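PDB 3KE7: putative ketosteroid isomerase from Parabacteroides distasonis ATCC 8503, which is of unproven function but may act as a ketosteroid isomerase-like enzyme with an NTF2-type fold. Local coordinates for residues D101-R113 and W120-P132. Numbering follows the deposited sequence.
With BCN (bicine), chain F.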
ATOM      1  N   ASP B 101      10.319  19.689  18.729  1.00 42.38           N
ATOM      2  CA  ASP B 101      10.604  18.887  19.939  1.00 41.91           C
ATOM      3  C   ASP B 101       9.848  17.531  19.990  1.00 41.21           C
ATOM      4  O   ASP B 101      10.059  16.747  20.913  1.00 42.23           O
ATOM      5  CB  ASP B 101      10.269  19.701  21.199  1.00 42.15           C
ATOM      6  N   LYS B 102       8.983  17.258  19.004  1.00 41.42           N
ATOM      7  CA  LYS B 102       8.183  16.010  18.988  1.00 37.83           C
ATOM      8  C   LYS B 102       8.503  15.114  17.791  1.00 34.54           C
ATOM      9  O   LYS B 102       9.042  15.564  16.787  1.00 33.66           O
ATOM     10  CB  LYS B 102       6.684  16.329  19.008  1.00 38.79           C
ATOM     11  N   VAL B 103       8.195  13.835  17.930  1.00 28.66           N
ATOM     12  CA  VAL B 103       8.477  12.868  16.872  1.00 24.57           C
ATOM     13  C   VAL B 103       7.230  12.106  16.505  1.00 19.37           C
ATOM     14  O   VAL B 103       6.541  11.557  17.382  1.00 19.57           O
ATOM     15  CB  VAL B 103       9.510  11.846  17.316  1.00 20.27           C
ATOM     16  CG1 VAL B 103       9.903  10.950  16.127  1.00 27.38           C
ATOM     17  CG2 VAL B 103      10.698  12.546  17.908  1.00 28.11           C
ATOM     18  N   ILE B 104       6.940  12.038  15.204  1.00 15.59           N
ATOM     19  CA  ILE B 104       5.848  11.216  14.751  1.00 13.17           C
ATOM     20  C   ILE B 104       6.457  10.007  14.037  1.00  8.95           C
ATOM     21  O   ILE B 104       7.325  10.145  13.181  1.00  8.18           O
ATOM     22  CB  ILE B 104       4.862  11.933  13.797  1.00 15.79           C
ATOM     23  CG1 ILE B 104       4.289  13.194  14.426  1.00 26.36           C
ATOM     24  CG2 ILE B 104       3.690  10.954  13.427  1.00 20.77           C
ATOM     25  CD1 ILE B 104       3.327  13.951  13.486  1.00 26.48           C
ATOM     26  N   LYS B 105       6.033   8.821  14.461  1.00 10.43           N
ATOM     27  CA  LYS B 105       6.472   7.565  13.832  1.00  9.48           C
ATOM     28  C   LYS B 105       5.395   7.093  12.844  1.00  6.71           C
ATOM     29  O   LYS B 105       4.239   6.917  13.220  1.00  6.59           O
ATOM     30  CB  LYS B 105       6.754   6.489  14.905  1.00  7.85           C
ATOM     31  CG  LYS B 105       7.845   6.843  15.935  1.00 10.61           C
ATOM     32  CD  LYS B 105       7.987   5.733  16.955  1.00 10.51           C
ATOM     33  CE  LYS B 105       8.649   4.502  16.316  1.00 13.40           C
ATOM     34  NZ  LYS B 105      10.070   4.757  15.930  1.00 16.39           N
ATOM     35  N   TRP B 106       5.827   6.858  11.606  1.00  5.30           N
ATOM     36  CA  TRP B 106       4.948   6.518  10.509  1.00  5.38           C
ATOM     37  C   TRP B 106       5.298   5.180   9.853  1.00  5.34           C
ATOM     38  O   TRP B 106       6.430   4.766   9.836  1.00  6.04           O
ATOM     39  CB  TRP B 106       5.081   7.565   9.390  1.00  5.43           C
ATOM     40  CG  TRP B 106       4.699   8.969   9.712  1.00  6.49           C
ATOM     41  CD1 TRP B 106       5.540   9.968  10.141  1.00 10.08           C
ATOM     42  CD2 TRP B 106       3.404   9.565   9.580  1.00  5.59           C
ATOM     43  NE1 TRP B 106       4.846  11.145  10.289  1.00 11.33           N
ATOM     44  CE2 TRP B 106       3.535  10.931   9.935  1.00  8.52           C
ATOM     45  CE3 TRP B 106       2.156   9.097   9.155  1.00  6.74           C
ATOM     46  CZ2 TRP B 106       2.454  11.818   9.912  1.00  8.44           C
ATOM     47  CZ3 TRP B 106       1.085   9.988   9.140  1.00 10.36           C
ATOM     48  CH2 TRP B 106       1.249  11.329   9.511  1.00 10.68           C
ATOM     49  N   ASN B 107       4.245   4.563   9.326  1.00  5.67           N
ATOM     50  CA  ASN B 107       4.283   3.475   8.345  1.00  7.11           C
ATOM     51  C   ASN B 107       3.941   4.120   6.982  1.00  5.09           C
ATOM     52  O   ASN B 107       3.070   4.998   6.902  1.00  6.81           O
ATOM     53  CB  ASN B 107       3.168   2.479   8.629  1.00  5.63           C
ATOM     54  CG  ASN B 107       3.236   1.864   9.994  1.00  5.08           C
ATOM     55  OD1 ASN B 107       4.254   1.273  10.379  1.00  6.41           O
ATOM     56  ND2 ASN B 107       2.114   1.929  10.728  1.00  6.95           N
ATOM     57  N   CYS B 108       4.578   3.653   5.923  1.00  4.81           N
ATOM     58  CA  CYS B 108       4.269   4.135   4.591  1.00  5.79           C
ATOM     59  C   CYS B 108       4.405   3.081   3.503  1.00  4.28           C
ATOM     60  O   CYS B 108       5.438   2.384   3.431  1.00  5.44           O
ATOM     61  CB  CYS B 108       5.148   5.329   4.235  1.00  6.13           C
ATOM     62  SG  CYS B 108       4.680   6.147   2.662  1.00  8.42           S
ATOM     63  N   THR B 109       3.386   3.019   2.649  1.00  6.13           N
ATOM     64  CA  THR B 109       3.452   2.305   1.403  1.00  5.10           C
ATOM     65  C   THR B 109       3.233   3.295   0.261  1.00  4.80           C
ATOM     66  O   THR B 109       2.174   3.953   0.204  1.00  6.41           O
ATOM     67  CB  THR B 109       2.391   1.237   1.302  1.00  6.62           C
ATOM     68  OG1 THR B 109       2.495   0.362   2.418  1.00  6.90           O
ATOM     69  CG2 THR B 109       2.510   0.440  -0.032  1.00  5.69           C
ATOM     70  N   GLU B 110       4.160   3.361  -0.670  1.00  5.11           N
ATOM     71  CA  GLU B 110       4.015   4.118  -1.895  1.00  5.06           C
ATOM     72  C   GLU B 110       4.068   3.122  -3.049  1.00  6.66           C
ATOM     73  O   GLU B 110       4.914   2.191  -3.032  1.00  9.67           O
ATOM     74  CB  GLU B 110       5.159   5.138  -2.102  1.00  7.36           C
ATOM     75  CG  GLU B 110       5.381   6.107  -1.020  1.00  5.19           C
ATOM     76  CD  GLU B 110       4.424   7.275  -1.058  1.00  6.84           C
ATOM     77  OE1 GLU B 110       3.403   7.172  -1.754  1.00  9.50           O
ATOM     78  OE2 GLU B 110       4.708   8.324  -0.390  1.00  7.15           O
ATOM     79  N   VAL B 111       3.176   3.261  -4.026  1.00  4.94           N
ATOM     80  CA  VAL B 111       3.299   2.496  -5.257  1.00  4.54           C
ATOM     81  C   VAL B 111       3.597   3.508  -6.381  1.00  5.78           C
ATOM     82  O   VAL B 111       2.822   4.412  -6.612  1.00  6.41           O
ATOM     83  CB  VAL B 111       2.070   1.714  -5.595  1.00  6.53           C
ATOM     84  CG1 VAL B 111       2.332   0.920  -6.890  1.00  7.91           C
ATOM     85  CG2 VAL B 111       1.700   0.741  -4.444  1.00  8.72           C
ATOM     86  N   TYR B 112       4.747   3.321  -7.059  1.00  4.63           N
ATOM     87  CA  TYR B 112       5.177   4.116  -8.192  1.00  5.26           C
ATOM     88  C   TYR B 112       5.016   3.308  -9.474  1.00  5.96           C
ATOM     89  O   TYR B 112       5.229   2.076  -9.481  1.00  6.76           O
ATOM     90  CB  TYR B 112       6.675   4.472  -8.079  1.00  6.97           C
ATOM     91  CG  TYR B 112       7.062   5.558  -7.088  1.00  5.66           C
ATOM     92  CD1 TYR B 112       7.091   5.317  -5.737  1.00  6.00           C
ATOM     93  CD2 TYR B 112       7.463   6.807  -7.538  1.00  6.18           C
ATOM     94  CE1 TYR B 112       7.538   6.259  -4.841  1.00  6.58           C
ATOM     95  CE2 TYR B 112       7.869   7.786  -6.656  1.00  7.03           C
ATOM     96  CZ  TYR B 112       7.902   7.505  -5.302  1.00  7.54           C
ATOM     97  OH  TYR B 112       8.355   8.480  -4.409  1.00  7.64           O
ATOM     98  N   ARG B 113       4.603   3.978 -10.539  1.00  5.87           N
ATOM     99  CA  ARG B 113       4.421   3.391 -11.832  1.00  6.54           C
ATOM    100  C   ARG B 113       5.244   4.155 -12.832  1.00  5.13           C
ATOM    101  O   ARG B 113       5.199   5.388 -12.843  1.00  7.30           O
ATOM    102  CB  ARG B 113       2.932   3.401 -12.253  1.00  6.76           C
ATOM    103  CG  ARG B 113       2.658   2.796 -13.674  1.00  6.40           C
ATOM    104  CD  ARG B 113       1.183   2.791 -14.052  1.00  9.67           C
ATOM    105  NE  ARG B 113       0.684   4.149 -14.046  1.00  7.93           N
ATOM    106  CZ  ARG B 113      -0.542   4.540 -13.646  1.00  9.89           C
ATOM    107  NH1 ARG B 113      -1.464   3.668 -13.222  1.00 10.75           N
ATOM    108  NH2 ARG B 113      -0.844   5.838 -13.641  1.00  9.52           N
ATOM    109  N   TRP B 120       8.711   7.990 -13.209  1.00 13.51           N
ATOM    110  CA  TRP B 120       8.055   7.210 -12.162  1.00 10.84           C
ATOM    111  C   TRP B 120       7.121   8.121 -11.368  1.00 11.82           C
ATOM    112  O   TRP B 120       7.567   9.169 -10.841  1.00 12.21           O
ATOM    113  CB  TRP B 120       9.064   6.616 -11.224  1.00 11.55           C
ATOM    114  CG  TRP B 120       9.879   5.593 -11.866  1.00 12.01           C
ATOM    115  CD1 TRP B 120      11.003   5.809 -12.636  1.00 19.41           C
ATOM    116  CD2 TRP B 120       9.673   4.168 -11.856  1.00 11.71           C
ATOM    117  NE1 TRP B 120      11.517   4.611 -13.063  1.00 17.34           N
ATOM    118  CE2 TRP B 120      10.729   3.590 -12.595  1.00 16.12           C
ATOM    119  CE3 TRP B 120       8.696   3.327 -11.324  1.00  7.07           C
ATOM    120  CZ2 TRP B 120      10.835   2.216 -12.792  1.00 15.31           C
ATOM    121  CZ3 TRP B 120       8.831   1.983 -11.481  1.00  8.95           C
ATOM    122  CH2 TRP B 120       9.877   1.430 -12.227  1.00  9.44           C
ATOM    123  N   LYS B 121       5.831   7.781 -11.357  1.00  8.67           N
ATOM    124  CA  LYS B 121       4.840   8.574 -10.675  1.00  7.28           C
ATOM    125  C   LYS B 121       4.120   7.740  -9.635  1.00  4.98           C
ATOM    126  O   LYS B 121       3.862   6.562  -9.844  1.00  6.78           O
ATOM    127  CB  LYS B 121       3.834   9.068 -11.678  1.00  9.54           C
ATOM    128  CG  LYS B 121       4.392   9.803 -12.877  1.00 11.56           C
ATOM    129  CD  LYS B 121       5.032  11.071 -12.511  1.00 14.11           C
ATOM    130  CE  LYS B 121       4.093  12.129 -12.177  1.00 17.87           C
ATOM    131  NZ  LYS B 121       4.788  13.437 -12.608  1.00 22.75           N
ATOM    132  N   ILE B 122       3.733   8.400  -8.537  1.00  5.38           N
ATOM    133  CA  ILE B 122       3.011   7.749  -7.470  1.00  6.34           C
ATOM    134  C   ILE B 122       1.532   7.546  -7.890  1.00  6.16           C
ATOM    135  O   ILE B 122       0.832   8.484  -8.278  1.00  6.35           O
ATOM    136  CB  ILE B 122       3.083   8.559  -6.160  1.00  4.66           C
ATOM    137  CG1 ILE B 122       4.525   8.590  -5.658  1.00  7.55           C
ATOM    138  CG2 ILE B 122       2.157   7.966  -5.081  1.00  5.74           C
ATOM    139  CD1 ILE B 122       4.736   9.557  -4.485  1.00  6.68           C
ATOM    140  N   ILE B 123       1.090   6.288  -7.792  1.00  6.41           N
ATOM    141  CA  ILE B 123      -0.280   5.916  -8.045  1.00  5.05           C
ATOM    142  C   ILE B 123      -1.021   5.512  -6.762  1.00  6.62           C
ATOM    143  O   ILE B 123      -2.228   5.441  -6.766  1.00  5.84           O
ATOM    144  CB  ILE B 123      -0.444   4.825  -9.110  1.00  4.95           C
ATOM    145  CG1 ILE B 123       0.112   3.497  -8.668  1.00  6.95           C
ATOM    146  CG2 ILE B 123       0.284   5.290 -10.384  1.00  9.39           C
ATOM    147  CD1 ILE B 123      -0.349   2.321  -9.573  1.00  7.20           C
ATOM    148  N   GLN B 124      -0.311   5.302  -5.679  1.00  6.06           N
ATOM    149  CA  GLN B 124      -0.950   4.985  -4.403  1.00  5.18           C
ATOM    150  C   GLN B 124      -0.057   5.376  -3.259  1.00  5.70           C
ATOM    151  O   GLN B 124       1.136   5.083  -3.273  1.00  5.87           O
ATOM    152  CB  GLN B 124      -1.267   3.479  -4.312  1.00  6.45           C
ATOM    153  CG  GLN B 124      -2.119   3.075  -3.116  1.00  7.66           C
ATOM    154  CD  GLN B 124      -1.432   2.960  -1.761  1.00  6.28           C
ATOM    155  OE1 GLN B 124      -2.123   2.943  -0.769  1.00  8.94           O
ATOM    156  NE2 GLN B 124      -0.054   2.866  -1.727  1.00  7.13           N
ATOM    157  N   THR B 125      -0.650   5.978  -2.228  1.00  4.89           N
ATOM    158  CA  THR B 125       0.062   6.388  -1.024  1.00  4.95           C
ATOM    159  C   THR B 125      -0.780   5.975   0.170  1.00  4.10           C
ATOM    160  O   THR B 125      -2.006   6.234   0.214  1.00  5.33           O
ATOM    161  CB  THR B 125       0.248   7.914  -0.972  1.00  4.73           C
ATOM    162  OG1 THR B 125       1.051   8.322  -2.082  1.00  5.92           O
ATOM    163  CG2 THR B 125       0.820   8.340   0.340  1.00  5.19           C
ATOM    164  N   HIS B 126      -0.149   5.325   1.136  1.00  5.19           N
ATOM    165  CA  HIS B 126      -0.793   4.960   2.394  1.00  5.74           C
ATOM    166  C   HIS B 126       0.144   5.313   3.535  1.00  4.93           C
ATOM    167  O   HIS B 126       1.171   4.670   3.729  1.00  6.16           O
ATOM    168  CB  HIS B 126      -1.132   3.454   2.431  1.00  6.16           C
ATOM    169  CG  HIS B 126      -2.103   3.050   3.519  1.00  5.62           C
ATOM    170  ND1 HIS B 126      -2.995   1.998   3.344  1.00  5.20           N
ATOM    171  CD2 HIS B 126      -2.269   3.478   4.801  1.00  7.10           C
ATOM    172  CE1 HIS B 126      -3.668   1.822   4.482  1.00  4.80           C
ATOM    173  NE2 HIS B 126      -3.294   2.739   5.353  1.00  5.57           N
ATOM    174  N   TRP B 127      -0.212   6.379   4.281  1.00  5.23           N
ATOM    175  CA  TRP B 127       0.490   6.794   5.467  1.00  5.34           C
ATOM    176  C   TRP B 127      -0.317   6.368   6.677  1.00  5.89           C
ATOM    177  O   TRP B 127      -1.538   6.598   6.712  1.00  5.72           O
ATOM    178  CB  TRP B 127       0.633   8.329   5.537  1.00  5.11           C
ATOM    179  CG  TRP B 127       1.618   8.913   4.589  1.00  4.98           C
ATOM    180  CD1 TRP B 127       1.375   9.516   3.422  1.00  8.19           C
ATOM    181  CD2 TRP B 127       3.041   8.911   4.760  1.00  5.20           C
ATOM    182  NE1 TRP B 127       2.556   9.923   2.845  1.00  7.22           N
ATOM    183  CE2 TRP B 127       3.597   9.577   3.662  1.00  7.17           C
ATOM    184  CE3 TRP B 127       3.884   8.481   5.775  1.00  4.01           C
ATOM    185  CZ2 TRP B 127       4.976   9.745   3.508  1.00  6.41           C
ATOM    186  CZ3 TRP B 127       5.259   8.685   5.660  1.00  8.11           C
ATOM    187  CH2 TRP B 127       5.794   9.292   4.514  1.00  7.45           C
ATOM    188  N   SER B 128       0.321   5.747   7.670  1.00  5.62           N
ATOM    189  CA  SER B 128      -0.379   5.473   8.930  1.00  4.85           C
ATOM    190  C   SER B 128       0.567   5.725  10.089  1.00  6.25           C
ATOM    191  O   SER B 128       1.804   5.692   9.927  1.00  6.17           O
ATOM    192  CB  SER B 128      -0.985   4.056   8.946  1.00  6.01           C
ATOM    193  OG  SER B 128      -0.015   3.034   8.971  1.00  6.35           O
ATOM    194  N   TYR B 129      -0.004   5.935  11.287  1.00  6.25           N
ATOM    195  CA  TYR B 129       0.826   6.054  12.481  1.00  6.42           C
ATOM    196  C   TYR B 129       1.287   4.690  12.936  1.00  7.13           C
ATOM    197  O   TYR B 129       0.576   3.727  12.841  1.00  7.15           O
ATOM    198  CB  TYR B 129       0.052   6.670  13.632  1.00  8.93           C
ATOM    199  CG  TYR B 129      -0.463   8.058  13.388  1.00  8.81           C
ATOM    200  CD1 TYR B 129       0.377   9.062  12.984  1.00 12.31           C
ATOM    201  CD2 TYR B 129      -1.797   8.380  13.685  1.00  9.13           C
ATOM    202  CE1 TYR B 129      -0.092  10.384  12.825  1.00 15.25           C
ATOM    203  CE2 TYR B 129      -2.269   9.701  13.528  1.00 11.02           C
ATOM    204  CZ  TYR B 129      -1.406  10.659  13.069  1.00  9.80           C
ATOM    205  OH  TYR B 129      -1.842  11.966  12.931  1.00 17.62           O
ATOM    206  N   VAL B 130       2.485   4.660  13.508  1.00  6.77           N
ATOM    207  CA  VAL B 130       3.000   3.463  14.156  1.00  6.53           C
ATOM    208  C   VAL B 130       2.317   3.339  15.513  1.00  7.51           C
ATOM    209  O   VAL B 130       2.394   4.263  16.350  1.00  6.74           O
ATOM    210  CB  VAL B 130       4.520   3.521  14.372  1.00  5.95           C
ATOM    211  CG1 VAL B 130       5.025   2.404  15.326  1.00  5.02           C
ATOM    212  CG2 VAL B 130       5.291   3.442  13.021  1.00  5.91           C
ATOM    213  N   LYS B 131       1.644   2.207  15.740  1.00  7.40           N
ATOM    214  CA  LYS B 131       1.053   1.877  17.040  1.00  7.10           C
ATOM    215  C   LYS B 131       0.312   3.056  17.668  1.00  8.76           C
ATOM    216  O   LYS B 131       0.627   3.468  18.814  1.00  9.72           O
ATOM    217  CB  LYS B 131       2.170   1.378  17.971  1.00  8.54           C
ATOM    218  CG  LYS B 131       2.776   0.091  17.461  1.00 11.11           C
ATOM    219  CD  LYS B 131       3.981  -0.381  18.304  1.00 16.83           C
ATOM    220  CE  LYS B 131       3.546  -0.986  19.572  1.00 17.14           C
ATOM    221  NZ  LYS B 131       4.712  -1.589  20.299  1.00 12.96           N
ATOM    222  N   PRO B 132      -0.694   3.598  16.961  1.00  7.39           N
ATOM    223  CA  PRO B 132      -1.387   4.784  17.457  1.00 12.62           C
ATOM    224  C   PRO B 132      -2.124   4.541  18.753  1.00 12.72           C
ATOM    225  O   PRO B 132      -2.278   5.505  19.537  1.00 15.21           O
ATOM    226  CB  PRO B 132      -2.384   5.117  16.337  1.00 12.70           C
ATOM    227  CG  PRO B 132      -2.560   3.833  15.581  1.00 12.13           C
ATOM    228  CD  PRO B 132      -1.214   3.174  15.653  1.00  7.14           C
TER
HETATM  229  N1  BCN F   1       3.422  13.345   5.866  1.00 23.68           N
HETATM  230  C1  BCN F   1       1.984  13.620   5.993  1.00 22.62           C
HETATM  231  C2  BCN F   1       1.720  14.558   7.184  1.00 22.68           C
HETATM  232  O21 BCN F   1       0.552  14.755   7.580  1.00 24.37           O
HETATM  233  O22 BCN F   1       2.699  15.107   7.736  1.00 23.83           O
HETATM  234  C3  BCN F   1       3.807  13.196   4.452  1.00 18.15           C
HETATM  235  C4  BCN F   1       4.012  14.565   3.804  1.00 25.01           C
HETATM  236  O4  BCN F   1       4.875  15.297   4.688  1.00 25.17           O
HETATM  237  C5  BCN F   1       3.704  12.114   6.585  1.00 23.73           C
HETATM  238  C6  BCN F   1       5.169  12.043   6.931  1.00 22.21           C
HETATM  239  O6  BCN F   1       5.606  13.297   7.521  1.00 24.17           O
HETATM  240  O   HOH W   1       1.892   0.321  13.313  1.00  6.35           O
HETATM  241  O   HOH W   2       3.397  10.630   0.169  1.00  7.16           O
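W106 and W127 meet edge to face on the concave side of an antiparallel hairpin, the edge of W127 turned toward the face of W106 with planes at 76°. Along W106, CB lies 3.9 Å from W127 CZ3 and also nears the carbonyl oxygen of S128. CG and CD2 both approach W127 CE3. CE3 then passes S128 O at 3.5 Å; CD1, NE1 and CE2 lie against C6 of the bound bicine, and CZ2 against its C5. At the far end CZ3 and CH2 meet Y129 CE1, CH2 at 3.7 Å, on the face away from bicine. Were this indole cut back to an alanine, bicine would probably lose one wall of its pocket, and the rings of W127 and Y129 would be likely to turn more freely.

W127 is itself sandwiched: bicine C5 lies over one face, and C108 SG sits 3.6 Å from the centroid of the six-membered ring on the other, placed there by a chi1 of -172° that sets the sulfur anti to the backbone N. In the plane of the indole, a water accepts from W127 NE1 and donates to E110 OE2. T125 OG1 donates to the syn lone pair of E110 OE1 at 2.6 Å, so both carboxylate oxygens are held. Farther along, I123 and Q124 both oppose V111 in a classic beta bulge.

The two indoles thus line the bicine site on the concave, helix-covered face of the curved sheet, where NTF2-like folds have their pocket. Helix 15-28 covers Y112 and W127, with helix 34-38 over E110 and I122. Strand 88-99 continues the sheet beyond 102-113, and 43-46 runs beside 120-129. On the other face T109 OG1 hydrogen-bonds Q124 OE1 of the second subunit, and H126 NE2 bonds S128 OG of that subunit.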